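Local atomic coordinates of hemolysin II regulatory protein (Bacillus cereus, PDB entry 2JJ7), a protein that probably binds DNA as a dimeric TetR-family transcriptional regulator and is thought to control hemolysin II. Residues B[15-20]-B[32-37]; B[55-59]-B[114-118]; B[77-83]-B[139-143]; B[153-158]-B[176-180]. All blocks are in the same frame, centred on the assembly; numbering follows the deposited sequence.

Interaction 1: B[15-20]-B[32-37]; sequences AAKKKF and EIAKEA
Ile33 enters helix 5-23 as a knob, its side chain seated in a hole formed by Ala15, Ala16, Lys19 and Phe20. With CG1 anti to its carbonyl carbon (chi1 -67°), the chain reaches forward and lays CD1 over one face of the Phe20 ring, 4.2 Å from the centroid and displaced toward the rim. The other branch is used as well: Ile33 CG2 lies 3.8 Å from Ala16 CB. At the next turn the methyl groups themselves meet, Ala15 CB standing 3.6 Å from Ala37 CB, and the same Ala15 CB rests 3.5 Å from Ile33 O. Such small residues let the short segments approach to 8.8 Å between axes, at 124° between their directions. Leu54 and Val58 of helix 51-62 close over this apolar side.

The flank carrying Glu36, Lys18 and Lys19 is polar and more open to solvent. Here Glu36 rests its CG on Ala15 CB, then bends at chi2 (65°) to turn its carboxylate toward two lysines. The extended chain of Lys18 crosses it at about a right angle and forms a salt bridge, NZ to Glu36 OE2, at a rather long 3.6 Å. Lys19 lies across the aliphatic part of Glu36, but its NZ remains 4.6 Å from Glu36 OE1, beyond a salt bridge, and pairs instead with Glu22. Glu32, similarly, is bound to Arg23.

With no hydrogen bond spanning the two segments, shape and apolar burial appear to fix how the predicted helix-turn-helix sits on the first helix, while the charged rim probably adds a weaker, solvent-screened attraction.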
# COMPACT_ATOMS: atom_id res chain seq x y z
N ALA B 15 -20.57 -8.10 -16.24
CA ALA B 15 -21.16 -8.48 -14.95
C ALA B 15 -20.13 -9.09 -14.01
O ALA B 15 -20.07 -8.74 -12.83
CB ALA B 15 -22.32 -9.46 -15.15
N ALA B 16 -19.33 -10.00 -14.54
CA ALA B 16 -18.33 -10.73 -13.78
C ALA B 16 -17.23 -9.77 -13.28
O ALA B 16 -16.85 -9.82 -12.12
CB ALA B 16 -17.76 -11.84 -14.61
N LYS B 17 -16.73 -8.90 -14.16
CA LYS B 17 -15.82 -7.82 -13.76
C LYS B 17 -16.39 -7.05 -12.56
O LYS B 17 -15.71 -6.88 -11.55
CB LYS B 17 -15.59 -6.85 -14.93
CG LYS B 17 -14.63 -5.70 -14.64
CD LYS B 17 -14.69 -4.62 -15.71
CE LYS B 17 -13.40 -3.82 -15.73
NZ LYS B 17 -13.45 -2.64 -16.67
N LYS B 18 -17.64 -6.60 -12.69
CA LYS B 18 -18.31 -5.84 -11.64
C LYS B 18 -18.39 -6.61 -10.32
O LYS B 18 -18.02 -6.09 -9.27
CB LYS B 18 -19.71 -5.42 -12.08
CG LYS B 18 -20.41 -4.50 -11.07
CD LYS B 18 -21.85 -4.22 -11.41
CE LYS B 18 -22.49 -3.35 -10.34
NZ LYS B 18 -23.74 -2.69 -10.82
N LYS B 19 -18.88 -7.84 -10.40
CA LYS B 19 -19.14 -8.66 -9.22
C LYS B 19 -17.88 -9.17 -8.53
O LYS B 19 -17.74 -9.06 -7.32
CB LYS B 19 -20.11 -9.79 -9.56
CG LYS B 19 -21.56 -9.32 -9.71
CD LYS B 19 -22.16 -9.05 -8.33
CE LYS B 19 -23.39 -8.18 -8.40
NZ LYS B 19 -23.78 -7.71 -7.04
N PHE B 20 -16.96 -9.73 -9.31
CA PHE B 20 -15.61 -10.05 -8.82
C PHE B 20 -14.95 -8.85 -8.15
O PHE B 20 -14.32 -8.99 -7.10
CB PHE B 20 -14.70 -10.53 -9.94
CG PHE B 20 -14.90 -11.98 -10.32
CD1 PHE B 20 -14.90 -12.98 -9.35
CD2 PHE B 20 -15.05 -12.34 -11.65
CE1 PHE B 20 -15.07 -14.33 -9.70
CE2 PHE B 20 -15.22 -13.69 -12.02
CZ PHE B 20 -15.23 -14.68 -11.05
N GLU B 32 -24.73 -15.11 -8.93
CA GLU B 32 -24.77 -13.65 -8.81
C GLU B 32 -24.33 -12.93 -10.09
O GLU B 32 -24.88 -11.87 -10.44
CB GLU B 32 -23.88 -13.18 -7.65
CG GLU B 32 -24.20 -13.82 -6.34
CD GLU B 32 -23.06 -13.71 -5.34
OE1 GLU B 32 -22.35 -12.67 -5.34
OE2 GLU B 32 -22.87 -14.66 -4.55
N ILE B 33 -23.33 -13.48 -10.77
CA ILE B 33 -22.87 -12.95 -12.06
C ILE B 33 -23.98 -13.07 -13.12
O ILE B 33 -24.27 -12.11 -13.84
CB ILE B 33 -21.56 -13.63 -12.51
CG1 ILE B 33 -20.42 -13.24 -11.55
CG2 ILE B 33 -21.20 -13.25 -13.94
CD1 ILE B 33 -19.09 -13.96 -11.80
N ALA B 34 -24.61 -14.24 -13.19
CA ALA B 34 -25.71 -14.45 -14.13
C ALA B 34 -26.83 -13.47 -13.86
O ALA B 34 -27.35 -12.82 -14.78
CB ALA B 34 -26.23 -15.86 -14.04
N LYS B 35 -27.17 -13.34 -12.57
CA LYS B 35 -28.23 -12.43 -12.13
C LYS B 35 -27.92 -10.99 -12.52
O LYS B 35 -28.79 -10.27 -13.02
CB LYS B 35 -28.44 -12.56 -10.62
CG LYS B 35 -29.58 -11.71 -10.07
CD LYS B 35 -29.81 -11.98 -8.59
CE LYS B 35 -31.22 -11.58 -8.20
NZ LYS B 35 -31.57 -12.05 -6.82
N GLU B 36 -26.67 -10.57 -12.30
CA GLU B 36 -26.23 -9.22 -12.67
C GLU B 36 -26.28 -8.99 -14.19
O GLU B 36 -26.70 -7.92 -14.64
CB GLU B 36 -24.83 -8.93 -12.09
CG GLU B 36 -24.17 -7.62 -12.58
CD GLU B 36 -24.90 -6.35 -12.14
OE1 GLU B 36 -25.51 -6.33 -11.05
OE2 GLU B 36 -24.83 -5.36 -12.90
N ALA B 37 -25.87 -10.01 -14.95
CA ALA B 37 -25.86 -9.97 -16.43
C ALA B 37 -27.25 -10.08 -17.05
O ALA B 37 -27.41 -9.93 -18.27
CB ALA B 37 -24.95 -11.10 -16.97

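Interaction 2: B[55-59]-B[114-118]; sequences YYEVF and RLEKI
Three aromatic rings of helix 51-62, those of Tyr55, Tyr56 and Phe59, receive the side chains of segment 114-118. In the conformer described here, one of two, a face of Tyr56 carries Lys117 CB, 3.9 Å from the ring centroid and 22° off the normal, a CH-pi contact; Arg114 CB stands at the edge of the same ring. Phe59 turns a face to Ile118 CD1, 4.2 Å from its centroid, and has Tyr55 O at its edge. The Tyr55 ring has Phe59 CD2 over one face, whereas Arg114 approaches it obliquely, its CD 3.6 Å from Tyr55 CE1 and its guanidinium plane turned 87° from the ring.

Ile118 is the wedge that all three rings share. Its CG1 lies between the backbone N and the carbonyl carbon (chi1 62°), an arrangement that sends CD1 over Phe59 and leaves CG2 facing the tyrosines. That CG2 lies 4.0 Å from Phe59 CD2 and also packs on Tyr56 CD1. Past CB, Lys117 CG passes near the Tyr56 hydroxyl, and the chain then bends so that its ammonium group leads away.

The polar ends of Tyr55 and Arg114 are held from helix 98-109: Glu107 OE2 takes a hydrogen bond from Tyr55 OH and forms a salt bridge with Arg114 NE. One acidic group thereby fixes the hydroxyl and the arginine, and Tyr25 adds a cation-pi contact to the latter.

The pairing brings a helix of the TetR-type N-terminal region against a short helix from the C-terminal part, packing at the junction of the DNA-binding domain and the C-terminal domain of the TetR fold.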
# COMPACT_ATOMS: atom_id res chain seq x y z
N TYR B 55 -13.35 -15.88 -14.51
CA TYR B 55 -12.31 -15.04 -13.92
C TYR B 55 -11.13 -14.85 -14.86
O TYR B 55 -10.69 -13.73 -15.08
CB TYR B 55 -11.84 -15.67 -12.63
CG TYR B 55 -10.90 -14.84 -11.78
CD1 TYR B 55 -9.57 -15.21 -11.64
CD2 TYR B 55 -11.35 -13.73 -11.07
CE1 TYR B 55 -8.71 -14.51 -10.85
CE2 TYR B 55 -10.47 -12.99 -10.26
CZ TYR B 55 -9.15 -13.41 -10.16
OH TYR B 55 -8.25 -12.77 -9.38
N TYR B 56 -10.63 -15.95 -15.43
CA TYR B 56 -9.57 -15.89 -16.43
C TYR B 56 -9.98 -14.96 -17.57
O TYR B 56 -9.21 -14.09 -17.97
CB TYR B 56 -9.22 -17.28 -16.99
CG TYR B 56 -8.50 -18.23 -16.04
CD1 TYR B 56 -7.91 -17.78 -14.85
CD2 TYR B 56 -8.38 -19.57 -16.35
CE1 TYR B 56 -7.25 -18.67 -14.00
CE2 TYR B 56 -7.73 -20.45 -15.52
CZ TYR B 56 -7.17 -20.01 -14.35
OH TYR B 56 -6.52 -20.93 -13.55
N GLU B 57 -11.20 -15.13 -18.08
CA GLU B 57 -11.69 -14.33 -19.19
C GLU B 57 -11.83 -12.84 -18.82
O GLU B 57 -11.68 -11.97 -19.68
CB GLU B 57 -13.01 -14.89 -19.72
CG GLU B 57 -12.89 -16.22 -20.45
CD GLU B 57 -11.94 -16.17 -21.64
OE1 GLU B 57 -11.96 -15.17 -22.40
OE2 GLU B 57 -11.18 -17.13 -21.82
N VAL B 58 -12.09 -12.56 -17.55
CA VAL B 58 -12.16 -11.19 -17.03
C VAL B 58 -10.79 -10.51 -17.12
O VAL B 58 -10.68 -9.40 -17.62
CB VAL B 58 -12.72 -11.13 -15.59
CG1 VAL B 58 -12.39 -9.78 -14.93
CG2 VAL B 58 -14.22 -11.34 -15.63
N PHE B 59 -9.75 -11.21 -16.65
CA PHE B 59 -8.37 -10.72 -16.78
C PHE B 59 -7.95 -10.53 -18.24
O PHE B 59 -7.31 -9.54 -18.58
CB PHE B 59 -7.40 -11.61 -16.00
CG PHE B 59 -7.10 -11.09 -14.61
CD1 PHE B 59 -6.10 -10.14 -14.42
CD2 PHE B 59 -7.82 -11.54 -13.51
CE1 PHE B 59 -5.82 -9.62 -13.12
CE2 PHE B 59 -7.55 -11.06 -12.22
CZ PHE B 59 -6.54 -10.09 -12.03
N ARG B 114 -4.34 -19.57 -9.28
CA ARG B 114 -4.73 -18.89 -10.52
C ARG B 114 -3.62 -18.04 -11.14
O ARG B 114 -3.74 -17.61 -12.30
CB ARG B 114 -5.96 -18.01 -10.27
CG ARG B 114 -7.16 -18.74 -9.71
CD ARG B 114 -8.28 -17.78 -9.30
NE ARG B 114 -7.94 -16.92 -8.16
CZ ARG B 114 -8.03 -17.27 -6.88
NH1 ARG B 114 -8.44 -18.48 -6.52
NH2 ARG B 114 -7.69 -16.39 -5.94
N LEU B 115 -2.55 -17.80 -10.39
CA LEU B 115 -1.54 -16.82 -10.77
C LEU B 115 -0.94 -17.04 -12.15
O LEU B 115 -0.92 -16.14 -12.98
CB LEU B 115 -0.41 -16.74 -9.73
CG LEU B 115 0.70 -15.70 -10.00
CD1 LEU B 115 0.15 -14.28 -10.17
CD2 LEU B 115 1.75 -15.71 -8.88
N GLU B 116 -0.45 -18.25 -12.36
CA GLU B 116 0.26 -18.63 -13.57
C GLU B 116 -0.57 -18.31 -14.83
O GLU B 116 -0.02 -17.80 -15.81
CB GLU B 116 0.62 -20.11 -13.48
CG GLU B 116 1.26 -20.72 -14.73
CD GLU B 116 1.70 -22.18 -14.53
OE1 GLU B 116 1.77 -22.64 -13.36
OE2 GLU B 116 2.00 -22.85 -15.53
N LYS B 117 -1.87 -18.62 -14.81
CA LYS B 117 -2.73 -18.39 -15.98
C LYS B 117 -3.08 -16.94 -16.23
O LYS B 117 -3.20 -16.54 -17.39
CB LYS B 117 -4.02 -19.22 -15.90
CG LYS B 117 -3.82 -20.70 -16.18
CD LYS B 117 -3.25 -20.95 -17.57
CE LYS B 117 -2.86 -22.41 -17.72
NZ LYS B 117 -1.94 -22.63 -18.87
N ILE B 118 -3.29 -16.17 -15.17
CA ILE B 118 -3.69 -14.76 -15.31
C ILE B 118 -2.49 -13.82 -15.49
O ILE B 118 -2.65 -12.71 -15.97
CB ILE B 118 -4.57 -14.27 -14.12
CG1 ILE B 118 -3.79 -14.34 -12.80
CG2 ILE B 118 -5.90 -15.04 -14.04
CD1 ILE B 118 -4.40 -13.54 -11.69

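Interaction 3: B[77-83]-B[139-143]; sequences FNPINAL and QGVFH
Gln139 leaves its backbone with CG anti to the carbonyl carbon (chi1 -73°) and continues extended, carrying its amide to Phe77 and Pro79; Phe142, at chi1 -60°, directs its ring toward the first turn of helix 79-96. The amide donates from Gln139 NE2 to Phe77 O at 2.8 Å, approaching nearly along the C=O axis, while Gln139 OE1 touches Pro79 CD at 3.4 Å. The same NE2 is also bonded to Glu135.

Deeper in, the far end of Phe142 wedges against the helix. Phe142 CZ lies 3.6 Å from Leu83 CD2, and Pro79 O stands at the ring's edge, 3.5 Å from Phe142 CZ. Ile80 arrives obliquely, its CG1 3.8 Å from Phe142 CE1, and its tip presses tightly on Val141, Ile80 CD1 to Val141 CG2 at 3.4 Å. Leu133 and Leu180 extend this apolar packing.

One side is the start of helix 79-96, the other the loop that follows helix 129-138. Asn78 caps helix 79-96, OD1 accepting from Asn81 N, and Gly140 closes helix 129-138 in a Schellman motif. A single hydrogen bond from the Gln139 amide and a hydrophobic wedge beneath it thus join the two, the polar bond lying at the exposed rim and the apolar burial within.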
# COMPACT_ATOMS: atom_id res chain seq x y z
N PHE B 77 17.35 3.07 -20.74
CA PHE B 77 17.88 2.97 -19.38
C PHE B 77 17.98 4.31 -18.67
O PHE B 77 18.86 4.50 -17.83
CB PHE B 77 19.19 2.17 -19.36
CG PHE B 77 19.02 0.76 -19.86
CD1 PHE B 77 18.71 -0.27 -18.99
CD2 PHE B 77 19.12 0.47 -21.22
CE1 PHE B 77 18.52 -1.56 -19.45
CE2 PHE B 77 18.93 -0.82 -21.70
CZ PHE B 77 18.64 -1.84 -20.81
N ASN B 78 17.07 5.22 -19.03
CA ASN B 78 16.72 6.39 -18.24
C ASN B 78 15.65 5.93 -17.24
O ASN B 78 14.50 5.72 -17.63
CB ASN B 78 16.16 7.49 -19.17
CG ASN B 78 15.93 8.82 -18.45
OD1 ASN B 78 15.53 8.86 -17.28
ND2 ASN B 78 16.16 9.92 -19.16
N PRO B 79 16.04 5.73 -15.96
CA PRO B 79 15.14 5.19 -14.94
C PRO B 79 13.95 6.07 -14.57
O PRO B 79 12.87 5.53 -14.32
CB PRO B 79 16.06 5.05 -13.72
CG PRO B 79 17.42 4.95 -14.30
CD PRO B 79 17.41 5.86 -15.45
N ILE B 80 14.14 7.39 -14.52
CA ILE B 80 13.01 8.29 -14.26
C ILE B 80 11.97 8.19 -15.39
O ILE B 80 10.79 8.02 -15.13
CB ILE B 80 13.47 9.75 -14.02
CG1 ILE B 80 14.25 9.85 -12.70
CG2 ILE B 80 12.27 10.72 -14.04
CD1 ILE B 80 15.12 11.14 -12.55
N ASN B 81 12.41 8.28 -16.65
CA ASN B 81 11.49 8.15 -17.77
C ASN B 81 10.84 6.78 -17.87
O ASN B 81 9.64 6.67 -18.15
CB ASN B 81 12.18 8.52 -19.08
CG ASN B 81 12.36 10.02 -19.24
OD1 ASN B 81 12.09 10.81 -18.33
ND2 ASN B 81 12.82 10.42 -20.41
N ALA B 82 11.62 5.72 -17.64
CA ALA B 82 11.06 4.38 -17.60
C ALA B 82 9.96 4.31 -16.55
O ALA B 82 8.86 3.83 -16.82
CB ALA B 82 12.13 3.35 -17.32
N LEU B 83 10.25 4.81 -15.35
CA LEU B 83 9.26 4.77 -14.28
C LEU B 83 8.01 5.63 -14.57
O LEU B 83 6.87 5.22 -14.26
CB LEU B 83 9.88 5.16 -12.94
CG LEU B 83 8.99 5.00 -11.70
CD1 LEU B 83 8.62 3.55 -11.47
CD2 LEU B 83 9.68 5.59 -10.50
N GLN B 139 21.82 3.96 -10.52
CA GLN B 139 22.24 5.19 -11.18
C GLN B 139 22.29 6.42 -10.27
O GLN B 139 22.72 7.49 -10.69
CB GLN B 139 21.36 5.48 -12.39
CG GLN B 139 21.63 4.56 -13.57
CD GLN B 139 21.00 5.07 -14.84
OE1 GLN B 139 20.75 6.26 -14.99
NE2 GLN B 139 20.73 4.15 -15.77
N GLY B 140 21.83 6.27 -9.03
CA GLY B 140 21.92 7.34 -8.03
C GLY B 140 20.75 8.30 -8.10
O GLY B 140 20.82 9.42 -7.61
N VAL B 141 19.66 7.85 -8.70
CA VAL B 141 18.52 8.71 -8.95
C VAL B 141 17.33 8.40 -8.01
O VAL B 141 16.59 9.32 -7.62
CB VAL B 141 18.18 8.72 -10.48
CG1 VAL B 141 17.02 7.82 -10.84
CG2 VAL B 141 17.98 10.14 -10.99
N PHE B 142 17.19 7.13 -7.60
CA PHE B 142 16.15 6.72 -6.65
C PHE B 142 16.77 6.41 -5.28
O PHE B 142 17.87 5.86 -5.19
CB PHE B 142 15.33 5.51 -7.13
CG PHE B 142 14.58 5.73 -8.44
CD1 PHE B 142 14.15 7.00 -8.83
CD2 PHE B 142 14.30 4.64 -9.27
CE1 PHE B 142 13.46 7.20 -10.04
CE2 PHE B 142 13.61 4.82 -10.50
CZ PHE B 142 13.19 6.09 -10.87
N HIS B 143 16.05 6.76 -4.22
CA HIS B 143 16.52 6.56 -2.85
C HIS B 143 15.39 6.01 -1.99
O HIS B 143 14.34 6.65 -1.87
CB HIS B 143 17.06 7.87 -2.29
CG HIS B 143 18.03 8.54 -3.20
ND1 HIS B 143 19.38 8.25 -3.20
CD2 HIS B 143 17.85 9.47 -4.17
CE1 HIS B 143 19.99 8.98 -4.11
NE2 HIS B 143 19.08 9.73 -4.72

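Interaction 4: B[153-158]-B[176-180]; sequences WITSIV and IISAL
Apolar packing dominates the meeting of Ile176 and Ala179 with segment 153-158, and Ile176 is its knob, lodged among Trp153, Ile154, Ile157 and Val158. Its branches divide the work. CG1 is anti to the carbonyl carbon (chi1 -73°) and pushes Ile176 CD1 outward to meet Ile157 CD1 tip to tip at 3.6 Å, with Val158 CG2 at 3.7 Å; the other branch turns to Ile154, where Ile176 CG2 rests 3.9 Å from Ile154 CD1. Leu180 adds a looser contact, Leu180 CD1 to Ile154 CD1 at 4.2 Å.

Aromatic contacts form a second group. Trp153 and Ile176 run alongside each other in opposite senses, the six-membered ring of the indole leading. Trp153 CH2 lies 3.7 Å from Ala179 CB, and Ile176 O lies at the indole edge. Within its own helix, Ile157 CD1 covers one face of the indole, so a single methyl group touches both the ring and the Ile176 knob. The indole is also stacked with Phe160 of the second subunit.

No hydrogen bond joins the two segments; those of Ser156 are made within its helix and across the dimer. Ser156 OG donates to Trp153 O at 2.8 Å, and that carbonyl also accepts from Ile157 N. Across the dimer, Ser156 OG is hydrogen-bonded to Ser156 of the second subunit, and Ser156 O to His149 of that subunit.

The two short segments run nearly antiparallel, at 161°, their axes 12.4 Å apart and bridged by long side chains. This is antiparallel helix packing in the C-terminal domain of a TetR-family protein, where the helices that pair within one subunit also build the dimer interface.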
# COMPACT_ATOMS: atom_id res chain seq x y z
N TRP B 153 4.69 -0.48 -1.38
CA TRP B 153 4.13 0.88 -1.32
C TRP B 153 3.46 1.29 -2.65
O TRP B 153 2.29 1.67 -2.67
CB TRP B 153 5.20 1.88 -0.86
CG TRP B 153 4.79 3.34 -0.98
CD1 TRP B 153 3.82 3.98 -0.28
CD2 TRP B 153 5.38 4.33 -1.84
NE1 TRP B 153 3.76 5.31 -0.63
CE2 TRP B 153 4.69 5.55 -1.61
CE3 TRP B 153 6.41 4.32 -2.78
CZ2 TRP B 153 5.00 6.74 -2.29
CZ3 TRP B 153 6.73 5.50 -3.46
CH2 TRP B 153 6.02 6.69 -3.21
N ILE B 154 4.19 1.18 -3.76
CA ILE B 154 3.67 1.58 -5.07
C ILE B 154 2.50 0.69 -5.53
O ILE B 154 1.47 1.17 -6.07
CB ILE B 154 4.83 1.61 -6.14
CG1 ILE B 154 5.83 2.72 -5.84
CG2 ILE B 154 4.25 1.73 -7.57
CD1 ILE B 154 7.06 2.76 -6.77
N THR B 155 2.63 -0.61 -5.31
CA THR B 155 1.58 -1.56 -5.63
C THR B 155 0.26 -1.18 -4.94
O THR B 155 -0.82 -1.20 -5.54
CB THR B 155 2.04 -3.00 -5.25
OG1 THR B 155 3.23 -3.32 -6.01
CG2 THR B 155 0.96 -4.06 -5.52
N SER B 156 0.35 -0.83 -3.66
CA SER B 156 -0.83 -0.53 -2.87
C SER B 156 -1.52 0.74 -3.35
O SER B 156 -2.74 0.80 -3.42
CB SER B 156 -0.49 -0.45 -1.38
OG SER B 156 0.19 0.76 -1.07
N ILE B 157 -0.74 1.76 -3.69
CA ILE B 157 -1.33 3.03 -4.13
C ILE B 157 -1.78 3.03 -5.60
O ILE B 157 -2.82 3.60 -5.94
CB ILE B 157 -0.43 4.24 -3.79
CG1 ILE B 157 0.90 4.16 -4.53
CG2 ILE B 157 -0.21 4.32 -2.26
CD1 ILE B 157 1.93 5.23 -4.09
N VAL B 158 -1.00 2.40 -6.48
CA VAL B 158 -1.28 2.44 -7.90
C VAL B 158 -2.49 1.57 -8.25
O VAL B 158 -3.26 1.89 -9.17
CB VAL B 158 -0.02 2.04 -8.75
CG1 VAL B 158 -0.41 1.63 -10.17
CG2 VAL B 158 0.94 3.21 -8.79
N ILE B 176 4.85 10.02 -6.86
CA ILE B 176 5.58 8.78 -6.61
C ILE B 176 7.07 8.95 -6.95
O ILE B 176 7.94 8.59 -6.16
CB ILE B 176 4.95 7.58 -7.34
CG1 ILE B 176 3.63 7.18 -6.67
CG2 ILE B 176 5.93 6.40 -7.38
CD1 ILE B 176 2.80 6.13 -7.46
N ILE B 177 7.35 9.51 -8.12
CA ILE B 177 8.70 9.74 -8.58
C ILE B 177 9.44 10.72 -7.65
O ILE B 177 10.58 10.47 -7.27
CB ILE B 177 8.70 10.25 -10.04
CG1 ILE B 177 8.11 9.18 -10.98
CG2 ILE B 177 10.12 10.71 -10.48
CD1 ILE B 177 7.91 9.62 -12.42
N SER B 178 8.77 11.80 -7.27
CA SER B 178 9.35 12.79 -6.33
C SER B 178 9.80 12.16 -5.03
O SER B 178 10.88 12.47 -4.53
CB SER B 178 8.35 13.87 -6.01
OG SER B 178 8.26 14.76 -7.09
N ALA B 179 8.95 11.30 -4.47
CA ALA B 179 9.25 10.63 -3.22
C ALA B 179 10.49 9.77 -3.34
O ALA B 179 11.22 9.59 -2.36
CB ALA B 179 8.05 9.79 -2.75
N LEU B 180 10.74 9.24 -4.54
CA LEU B 180 11.93 8.41 -4.78
C LEU B 180 13.20 9.22 -5.08
O LEU B 180 14.32 8.79 -4.76
CB LEU B 180 11.66 7.40 -5.90
CG LEU B 180 10.54 6.39 -5.62
CD1 LEU B 180 10.13 5.69 -6.90
CD2 LEU B 180 11.00 5.37 -4.58

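Interaction 4 is the buried one, without a hydrogen bond between its segments, almost entirely apolar and adjoining the second subunit; interactions 1, 2 and 3 are partly buried, each setting an apolar interior beside polar or charged groups nearer the solvent. Interactions 1 and 2 touch through Phe20 against Tyr55 and Ala16 against Val58, so helix 51-62, one side of interaction 2, also packs on helix 5-23 of interaction 1. Interactions 3 and 4 meet in the C-terminal domain, where Leu83 packs on Leu180 and His143 N probably bonds to Leu180 O. A long rim salt bridge accompanies the apolar core of interaction 1; aromatic faces mark interaction 2, a hydrogen bond from a side-chain amide interaction 3.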